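Local coordinates for glycosyl hydrolase (Aspergillus fumigatus, PDB 2X8R), which cleaves peptidoglycan as a family 25 lysozyme, hydrolysing beta-1,4 links between N-acetylmuramic acid and N-acetylglucosamine, and probably has diacetylmuramidase activity as well, at residues A26-I31 and R90-M95; W179-N184 and D195-P200. One frame throughout, in Å; residues are numbered along the deposited sequence.

Contact 1 of 2, residues A26-I31 and R90-M95; sequences AQFVMI and RTLPGM
One methyl of Leu-92, CD1, carries the tight part of this contact. It stands 3.9 Å from Phe-28 CD1 and 4.0 Å from Phe-28 CB, so it fits the angle where the phenyl group joins its backbone, approaching the ring obliquely. The leucine and phenylalanine side chains cross at about a right angle. Met-30 has two deposited conformers; in the one described here, the methyl also reaches Met-30 SD at 4.1 Å. That sulfur then lies in the plane of the Phe-28 ring, at its edge and 3.6 Å from Phe-28 CE1, a Met-aromatic contact within the strand. Phe-28 has CG between the backbone N and the carbonyl carbon (chi1 67°), which stands the ring up from the strand with its CD1/CE1 edge on the side of Met-30. The backbone explains the selection: Phe-28 and Met-30 point toward 90-95, while Val-29 points away and offers little more than its carbonyl O, 4.4 Å from Leu-92 CD1. This alternation marks strand 26-31 as a stave of the TIM-like barrel of family 25. Phe-28 and Met-30 face inward; Val-29 and Ile-31 pack outward on helix 44-53. The loop that ends at Gly-94 leads into strand 95-97, whose first residue is Met-95, and Leu-204 of helix 201-209 touches both Phe-28 and Leu-92. Farther along, the packing is less certain. Met-95 sends a chain extended to SD (chi1 170°) across Met-30, bringing its SD within 3.8 Å of Met-30 CE, again in that one conformer. At the other end the segments diverge into partly exposed ground: even the nearest part of the Arg-90 guanidinium, NH2, stays 7.3 Å from Gln-27 O, and it bonds the carbonyl oxygens of Thr-52 and Leu-56.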
ATOM      1  N   ALA A  26       8.418   4.887 -14.852  1.00 10.22           N
ATOM      2  CA  ALA A  26       7.746   4.153 -13.750  1.00  9.96           C
ATOM      3  C   ALA A  26       8.415   2.781 -13.637  1.00 10.78           C
ATOM      4  O   ALA A  26       8.614   2.081 -14.665  1.00 13.19           O
ATOM      5  CB  ALA A  26       6.231   4.009 -14.023  1.00 11.31           C
ATOM      6  N   GLN A  27       8.734   2.376 -12.416  1.00  9.12           N
ATOM      7  CA  GLN A  27       9.424   1.097 -12.234  1.00  9.34           C
ATOM      8  C   GLN A  27       8.639   0.147 -11.383  1.00  8.25           C
ATOM      9  O   GLN A  27       8.979  -1.040 -11.304  1.00  7.86           O
ATOM     10  CB  GLN A  27      10.803   1.329 -11.624  1.00  9.91           C
ATOM     11  CG  GLN A  27      11.687   2.277 -12.438  1.00 12.31           C
ATOM     12  CD  GLN A  27      12.097   1.696 -13.767  1.00 17.24           C
ATOM     13  OE1 GLN A  27      12.380   2.442 -14.719  1.00 24.69           O
ATOM     14  NE2 GLN A  27      12.123   0.386 -13.860  1.00 13.37           N
ATOM     15  N   PHE A  28       7.618   0.670 -10.714  1.00  7.23           N
ATOM     16  CA  PHE A  28       6.809  -0.188  -9.856  1.00  6.63           C
ATOM     17  C   PHE A  28       5.394   0.298  -9.793  1.00  6.54           C
ATOM     18  O   PHE A  28       5.094   1.484 -10.018  1.00  5.69           O
ATOM     19  CB  PHE A  28       7.370  -0.243  -8.409  1.00  6.49           C
ATOM     20  CG  PHE A  28       7.274   1.082  -7.642  1.00  6.81           C
ATOM     21  CD1 PHE A  28       6.194   1.321  -6.781  1.00  6.58           C
ATOM     22  CD2 PHE A  28       8.277   2.047  -7.749  1.00  6.61           C
ATOM     23  CE1 PHE A  28       6.118   2.532  -6.063  1.00  7.07           C
ATOM     24  CE2 PHE A  28       8.211   3.268  -7.051  1.00  6.86           C
ATOM     25  CZ  PHE A  28       7.116   3.501  -6.194  1.00  6.74           C
ATOM     26  N   VAL A  29       4.523  -0.618  -9.433  1.00  6.35           N
ATOM     27  CA  VAL A  29       3.102  -0.256  -9.281  1.00  6.86           C
ATOM     28  C   VAL A  29       2.434  -1.118  -8.203  1.00  7.15           C
ATOM     29  O   VAL A  29       2.673  -2.327  -8.132  1.00  7.89           O
ATOM     30  CB  VAL A  29       2.359  -0.439 -10.641  1.00  6.48           C
ATOM     31  CG1 VAL A  29       2.420  -1.892 -11.131  1.00  6.54           C
ATOM     32  CG2 VAL A  29       0.915   0.067 -10.588  1.00  6.25           C
ATOM     33  N   MET A  30       1.599  -0.471  -7.387  0.50  6.54           N
ATOM     34  CA  MET A  30       0.754  -1.157  -6.405  0.50  6.19           C
ATOM     35  C   MET A  30      -0.656  -1.183  -6.946  0.50  6.08           C
ATOM     36  O   MET A  30      -1.128  -0.200  -7.524  0.50  6.01           O
ATOM     37  CB  MET A  30       0.787  -0.455  -5.045  0.50  6.15           C
ATOM     38  CG  MET A  30       2.134  -0.549  -4.357  0.50  6.21           C
ATOM     39  SD  MET A  30       3.229   0.815  -4.685  0.50  5.82           S
ATOM     40  CE  MET A  30       2.372   2.122  -3.800  0.50  6.16           C
ATOM     41  N   ILE A  31      -1.305  -2.331  -6.802  1.00  6.05           N
ATOM     42  CA  ILE A  31      -2.571  -2.594  -7.536  1.00  5.53           C
ATOM     43  C   ILE A  31      -3.635  -3.075  -6.574  1.00  6.01           C
ATOM     44  O   ILE A  31      -3.398  -4.044  -5.874  1.00  6.76           O
ATOM     45  CB  ILE A  31      -2.388  -3.672  -8.649  1.00  5.35           C
ATOM     46  CG1 ILE A  31      -1.272  -3.240  -9.630  1.00  4.92           C
ATOM     47  CG2 ILE A  31      -3.748  -3.874  -9.394  1.00  4.58           C
ATOM     48  CD1 ILE A  31      -0.751  -4.440 -10.480  1.00  5.51           C
ATOM     49  N   ARG A  90      10.142  -9.947  -8.720  1.00  9.60           N
ATOM     50  CA  ARG A  90       9.062  -9.199  -9.353  1.00  9.55           C
ATOM     51  C   ARG A  90       8.078  -8.525  -8.408  1.00  8.74           C
ATOM     52  O   ARG A  90       7.262  -7.683  -8.858  1.00  8.14           O
ATOM     53  CB  ARG A  90       8.277 -10.126 -10.287  1.00 12.02           C
ATOM     54  CG  ARG A  90       9.123 -10.751 -11.395  1.00 17.45           C
ATOM     55  CD  ARG A  90       9.760  -9.668 -12.279  1.00 22.30           C
ATOM     56  NE  ARG A  90       8.814  -8.632 -12.724  1.00 27.88           N
ATOM     57  CZ  ARG A  90       8.268  -8.553 -13.945  1.00 33.61           C
ATOM     58  NH1 ARG A  90       8.561  -9.436 -14.911  1.00 26.95           N
ATOM     59  NH2 ARG A  90       7.424  -7.561 -14.205  1.00 31.48           N
ATOM     60  N   THR A  91       8.171  -8.880  -7.117  1.00  7.75           N
ATOM     61  CA  THR A  91       7.004  -8.652  -6.234  1.00  7.20           C
ATOM     62  C   THR A  91       7.292  -7.724  -5.053  1.00  7.52           C
ATOM     63  O   THR A  91       8.169  -8.008  -4.252  1.00  7.67           O
ATOM     64  CB  THR A  91       6.380 -10.002  -5.758  1.00  6.87           C
ATOM     65  OG1 THR A  91       6.288 -10.861  -6.880  1.00  6.86           O
ATOM     66  CG2 THR A  91       4.951  -9.800  -5.260  1.00  6.31           C
ATOM     67  N   LEU A  92       6.501  -6.644  -4.934  1.00  7.40           N
ATOM     68  CA  LEU A  92       6.583  -5.792  -3.745  1.00  7.63           C
ATOM     69  C   LEU A  92       5.795  -6.457  -2.607  1.00  7.30           C
ATOM     70  O   LEU A  92       4.825  -7.192  -2.848  1.00  6.36           O
ATOM     71  CB  LEU A  92       6.004  -4.418  -4.029  1.00  9.72           C
ATOM     72  CG  LEU A  92       6.754  -3.556  -5.059  1.00 11.92           C
ATOM     73  CD1 LEU A  92       5.948  -2.242  -5.253  1.00 15.48           C
ATOM     74  CD2 LEU A  92       8.177  -3.304  -4.661  1.00 13.51           C
ATOM     75  N   PRO A  93       6.209  -6.224  -1.366  1.00  6.66           N
ATOM     76  CA  PRO A  93       5.336  -6.724  -0.289  1.00  7.54           C
ATOM     77  C   PRO A  93       3.935  -6.081  -0.371  1.00  6.84           C
ATOM     78  O   PRO A  93       3.813  -4.909  -0.784  1.00  7.57           O
ATOM     79  CB  PRO A  93       6.026  -6.243   0.999  1.00  7.76           C
ATOM     80  CG  PRO A  93       7.014  -5.208   0.557  1.00  8.31           C
ATOM     81  CD  PRO A  93       7.322  -5.387  -0.885  1.00  8.24           C
ATOM     82  N   GLY A  94       2.902  -6.825   0.025  1.00  6.19           N
ATOM     83  CA  GLY A  94       1.513  -6.308  -0.000  1.00  6.25           C
ATOM     84  C   GLY A  94       1.413  -5.026   0.822  1.00  5.93           C
ATOM     85  O   GLY A  94       2.133  -4.823   1.780  1.00  7.07           O
ATOM     86  N   MET A  95       0.481  -4.147   0.463  1.00  6.26           N
ATOM     87  CA  MET A  95       0.358  -2.864   1.122  1.00  5.82           C
ATOM     88  C   MET A  95      -1.050  -2.792   1.739  1.00  6.03           C
ATOM     89  O   MET A  95      -2.054  -3.109   1.076  1.00  6.28           O
ATOM     90  CB  MET A  95       0.566  -1.730   0.092  1.00  6.09           C
ATOM     91  CG  MET A  95       0.213  -0.333   0.665  1.00  6.30           C
ATOM     92  SD  MET A  95       0.663   0.921  -0.571  1.00  7.76           S
ATOM     93  CE  MET A  95      -0.871   1.113  -1.459  1.00  8.49           C
TER

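Contact 2 of 2, residues W179-N184 and D195-P200; sequences WTIWQN and DKFNGP
The carbonyl oxygen of Lys-196 is approached by three groups of 179-184. Trp-182 N donates to it at 2.9 Å with an N-H...O angle of 162°, Ile-181 CA adds a C-H...O contact at 3.3 Å, and Trp-179 CZ3 comes within 3.3 Å, obliquely to the indole plane. Lys-196 N returns a bond of 2.8 Å to Trp-182 O, which makes Trp-182 and Lys-196 an antiparallel hydrogen-bonded pair, flanked by the non-hydrogen-bonded pairs Ile-181 with Phe-197 and Gln-183 with Asp-195. These strands form the antiparallel hairpin 181-185/193-198, near the C-terminal end of the chain, which closes the barrel sheet against strand 3-9. Where they part, Asn-198 extends the pairing: its N binds Thr-180 O, and its side chain, with CG anti to the backbone N (chi1 -159°), swings back to Trp-179. There ND2 donates to Trp-179 O at 3.0 Å, nearly straight and in its own amide plane, and sits 3.6 Å above the centre of the indole, the amide and ring planes only 21° apart. Trp-182 CB lies over the rim of the opposite face, so the indole has the Asn-198 amide on one side and this methylene on the other. Phe-197 presents its ring edge to Ile-181 CD1, although Ile-181 has two deposited conformers and the closeness is therefore doubtful. Farther along that face, Asp-195 OD1 lies against Gln-183 CB, at 3.2 Å, while Gln-183 OE1 binds the hydroxyls of Tyr-137 and Tyr-164. Gln-183 NE2 donates to Asp-8 OD2, and Asp-195 OD2 lies close to that same oxygen. Backbone pairing thus fixes the strands, whereas the Gln-183 amide and Asp-195 carboxylate join a polar cluster, consistent with the barrel mouth where this family carries its active site.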
ATOM      1  N   TRP A 179       9.539   8.073   5.274  1.00  9.94           N
ATOM      2  CA  TRP A 179       8.697   7.267   4.391  1.00  8.81           C
ATOM      3  C   TRP A 179       9.567   6.401   3.513  1.00  8.53           C
ATOM      4  O   TRP A 179      10.700   6.784   3.151  1.00  8.66           O
ATOM      5  CB  TRP A 179       7.808   8.205   3.535  1.00 10.03           C
ATOM      6  CG  TRP A 179       8.572   9.396   2.942  1.00  9.89           C
ATOM      7  CD1 TRP A 179       8.808  10.625   3.548  1.00  9.54           C
ATOM      8  CD2 TRP A 179       9.178   9.475   1.634  1.00  9.00           C
ATOM      9  NE1 TRP A 179       9.495  11.430   2.695  1.00  9.39           N
ATOM     10  CE2 TRP A 179       9.733  10.762   1.516  1.00 10.10           C
ATOM     11  CE3 TRP A 179       9.238   8.604   0.533  1.00  9.93           C
ATOM     12  CZ2 TRP A 179      10.413  11.189   0.349  1.00 10.34           C
ATOM     13  CZ3 TRP A 179       9.915   9.017  -0.633  1.00 10.34           C
ATOM     14  CH2 TRP A 179      10.487  10.302  -0.713  1.00  9.53           C
ATOM     15  N   THR A 180       9.050   5.228   3.157  1.00  7.97           N
ATOM     16  CA  THR A 180       9.649   4.377   2.122  1.00  7.87           C
ATOM     17  C   THR A 180       9.117   4.773   0.740  1.00  7.18           C
ATOM     18  O   THR A 180       9.881   4.851  -0.196  1.00  8.26           O
ATOM     19  CB  THR A 180       9.406   2.897   2.405  1.00  8.00           C
ATOM     20  OG1 THR A 180       9.983   2.543   3.673  1.00  9.23           O
ATOM     21  CG2 THR A 180       9.990   1.999   1.301  1.00  8.97           C
ATOM     22  N   ILE A 181       7.809   5.044   0.647  0.50  7.82           N
ATOM     23  CA  ILE A 181       7.166   5.530  -0.581  0.50  7.69           C
ATOM     24  C   ILE A 181       6.312   6.749  -0.237  0.50  7.32           C
ATOM     25  O   ILE A 181       5.602   6.740   0.765  0.50  8.20           O
ATOM     26  CB  ILE A 181       6.184   4.490  -1.170  0.50  8.03           C
ATOM     27  CG1 ILE A 181       6.864   3.148  -1.372  0.50  8.69           C
ATOM     28  CG2 ILE A 181       5.579   4.988  -2.494  0.50  7.99           C
ATOM     29  CD1 ILE A 181       7.985   3.203  -2.288  0.50  9.35           C
ATOM     30  N   TRP A 182       6.359   7.775  -1.085  1.00  6.70           N
ATOM     31  CA  TRP A 182       5.577   8.997  -0.882  1.00  7.04           C
ATOM     32  C   TRP A 182       4.574   9.046  -2.011  1.00  7.05           C
ATOM     33  O   TRP A 182       4.969   9.014  -3.180  1.00  6.48           O
ATOM     34  CB  TRP A 182       6.553  10.187  -1.008  1.00  7.70           C
ATOM     35  CG  TRP A 182       5.907  11.520  -1.144  1.00  8.21           C
ATOM     36  CD1 TRP A 182       4.693  11.908  -0.622  1.00  8.65           C
ATOM     37  CD2 TRP A 182       6.459  12.685  -1.799  1.00  9.46           C
ATOM     38  NE1 TRP A 182       4.459  13.243  -0.920  1.00  8.96           N
ATOM     39  CE2 TRP A 182       5.503  13.724  -1.671  1.00  9.53           C
ATOM     40  CE3 TRP A 182       7.627  12.924  -2.530  1.00 10.44           C
ATOM     41  CZ2 TRP A 182       5.698  14.999  -2.212  1.00 10.21           C
ATOM     42  CZ3 TRP A 182       7.830  14.192  -3.071  1.00 10.62           C
ATOM     43  CH2 TRP A 182       6.858  15.225  -2.906  1.00 11.07           C
ATOM     44  N   GLN A 183       3.284   9.065  -1.674  1.00  6.73           N
ATOM     45  CA  GLN A 183       2.279   9.259  -2.711  1.00  7.97           C
ATOM     46  C   GLN A 183       2.067  10.738  -2.871  1.00  8.41           C
ATOM     47  O   GLN A 183       1.526  11.425  -1.976  1.00  7.75           O
ATOM     48  CB  GLN A 183       0.983   8.517  -2.376  1.00  8.02           C
ATOM     49  CG  GLN A 183      -0.053   8.536  -3.530  1.00  8.24           C
ATOM     50  CD  GLN A 183      -1.357   8.020  -3.066  1.00  8.71           C
ATOM     51  OE1 GLN A 183      -2.064   8.698  -2.304  1.00  9.78           O
ATOM     52  NE2 GLN A 183      -1.668   6.771  -3.438  1.00  9.51           N
ATOM     53  N   ASN A 184       2.608  11.256  -3.975  1.00  9.17           N
ATOM     54  CA  ASN A 184       2.780  12.686  -4.098  1.00  9.83           C
ATOM     55  C   ASN A 184       1.652  13.400  -4.852  1.00  9.80           C
ATOM     56  O   ASN A 184       1.581  14.636  -4.811  1.00 10.49           O
ATOM     57  CB  ASN A 184       4.150  13.004  -4.708  1.00 11.27           C
ATOM     58  CG  ASN A 184       4.249  12.591  -6.140  1.00 11.64           C
ATOM     59  OD1 ASN A 184       4.203  11.417  -6.455  1.00 11.65           O
ATOM     60  ND2 ASN A 184       4.366  13.572  -7.038  1.00 13.45           N
ATOM     61  N   ASP A 195       3.544   7.828  -7.205  1.00  8.91           N
ATOM     62  CA  ASP A 195       4.312   7.410  -6.028  1.00  8.94           C
ATOM     63  C   ASP A 195       5.798   7.546  -6.261  1.00  8.92           C
ATOM     64  O   ASP A 195       6.249   7.417  -7.378  1.00  8.90           O
ATOM     65  CB  ASP A 195       4.059   5.942  -5.699  1.00  8.36           C
ATOM     66  CG  ASP A 195       2.666   5.705  -5.278  1.00  9.52           C
ATOM     67  OD1 ASP A 195       2.292   6.202  -4.214  1.00  8.80           O
ATOM     68  OD2 ASP A 195       1.909   5.049  -6.033  1.00 10.55           O
ATOM     69  N   LYS A 196       6.538   7.833  -5.196  1.00  9.39           N
ATOM     70  CA  LYS A 196       8.004   7.965  -5.274  1.00 10.25           C
ATOM     71  C   LYS A 196       8.666   7.101  -4.231  1.00  8.72           C
ATOM     72  O   LYS A 196       8.432   7.280  -3.046  1.00  7.69           O
ATOM     73  CB  LYS A 196       8.402   9.436  -5.016  1.00 11.37           C
ATOM     74  CG  LYS A 196       7.741  10.400  -5.958  1.00 15.15           C
ATOM     75  CD  LYS A 196       8.071  10.091  -7.389  1.00 17.50           C
ATOM     76  CE  LYS A 196       8.997  11.143  -8.012  1.00 26.22           C
ATOM     77  NZ  LYS A 196       8.218  12.356  -8.358  1.00 29.55           N
ATOM     78  N   PHE A 197       9.527   6.183  -4.648  1.00  7.70           N
ATOM     79  CA  PHE A 197      10.240   5.363  -3.692  1.00  7.97           C
ATOM     80  C   PHE A 197      11.454   6.144  -3.196  1.00  8.36           C
ATOM     81  O   PHE A 197      12.114   6.780  -4.004  1.00  7.64           O
ATOM     82  CB  PHE A 197      10.652   4.033  -4.351  1.00  8.31           C
ATOM     83  CG  PHE A 197      11.675   3.275  -3.548  1.00  8.44           C
ATOM     84  CD1 PHE A 197      11.287   2.451  -2.477  1.00  8.56           C
ATOM     85  CD2 PHE A 197      13.034   3.417  -3.819  1.00  9.03           C
ATOM     86  CE1 PHE A 197      12.244   1.779  -1.690  1.00  8.50           C
ATOM     87  CE2 PHE A 197      14.006   2.757  -3.013  1.00  8.67           C
ATOM     88  CZ  PHE A 197      13.594   1.946  -1.944  1.00  8.46           C
ATOM     89  N   ASN A 198      11.764   6.040  -1.906  1.00  8.58           N
ATOM     90  CA  ASN A 198      12.856   6.844  -1.284  1.00  9.03           C
ATOM     91  C   ASN A 198      14.188   6.119  -1.453  1.00  8.36           C
ATOM     92  O   ASN A 198      14.604   5.339  -0.581  1.00 10.04           O
ATOM     93  CB  ASN A 198      12.546   7.028   0.199  1.00 10.55           C
ATOM     94  CG  ASN A 198      13.275   8.215   0.839  1.00 12.31           C
ATOM     95  OD1 ASN A 198      14.248   8.772   0.292  1.00 14.44           O
ATOM     96  ND2 ASN A 198      12.836   8.567   2.032  1.00 13.06           N
ATOM     97  N   GLY A 199      14.858   6.405  -2.556  1.00  8.49           N
ATOM     98  CA  GLY A 199      16.194   5.856  -2.803  1.00  8.87           C
ATOM     99  C   GLY A 199      16.364   5.386  -4.225  1.00  8.60           C
ATOM    100  O   GLY A 199      15.480   5.549  -5.059  1.00  8.39           O
ATOM    101  N   PRO A 200      17.501   4.744  -4.506  1.00  9.50           N
ATOM    102  CA  PRO A 200      17.775   4.262  -5.846  1.00  8.28           C
ATOM    103  C   PRO A 200      17.138   2.886  -6.136  1.00  9.05           C
ATOM    104  O   PRO A 200      16.700   2.184  -5.216  1.00  7.92           O
ATOM    105  CB  PRO A 200      19.310   4.154  -5.822  1.00  8.68           C
ATOM    106  CG  PRO A 200      19.610   3.776  -4.412  1.00  9.08           C
ATOM    107  CD  PRO A 200      18.650   4.581  -3.598  1.00  9.62           C
TER

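In the fold
Both contacts are buried and belong to the same curled sheet, their centres about 12 Å apart, but they use it differently. Contact 1 joins a strand to the loop and first residue of strand 95-97 by apolar side-chain packing; contact 2 pairs neighbouring strands through backbone bonds, and Thr-180, Asn-184, Lys-196 and Asn-198 are partly exposed. They meet inside the barrel through Phe-28, whose CE2 is 3.7 Å from Phe-197 CB and whose CZ is 3.9 Å from Asp-195 CB. Helix 201-209 touches both, with Leu-204 reaching Phe-28, Leu-92 and Phe-197. Contact 1 is accordingly hydrocarbon and sulfur, whereas contact 2 runs from apolar packing beside that helix to the polar Gln-183 and Asp-195.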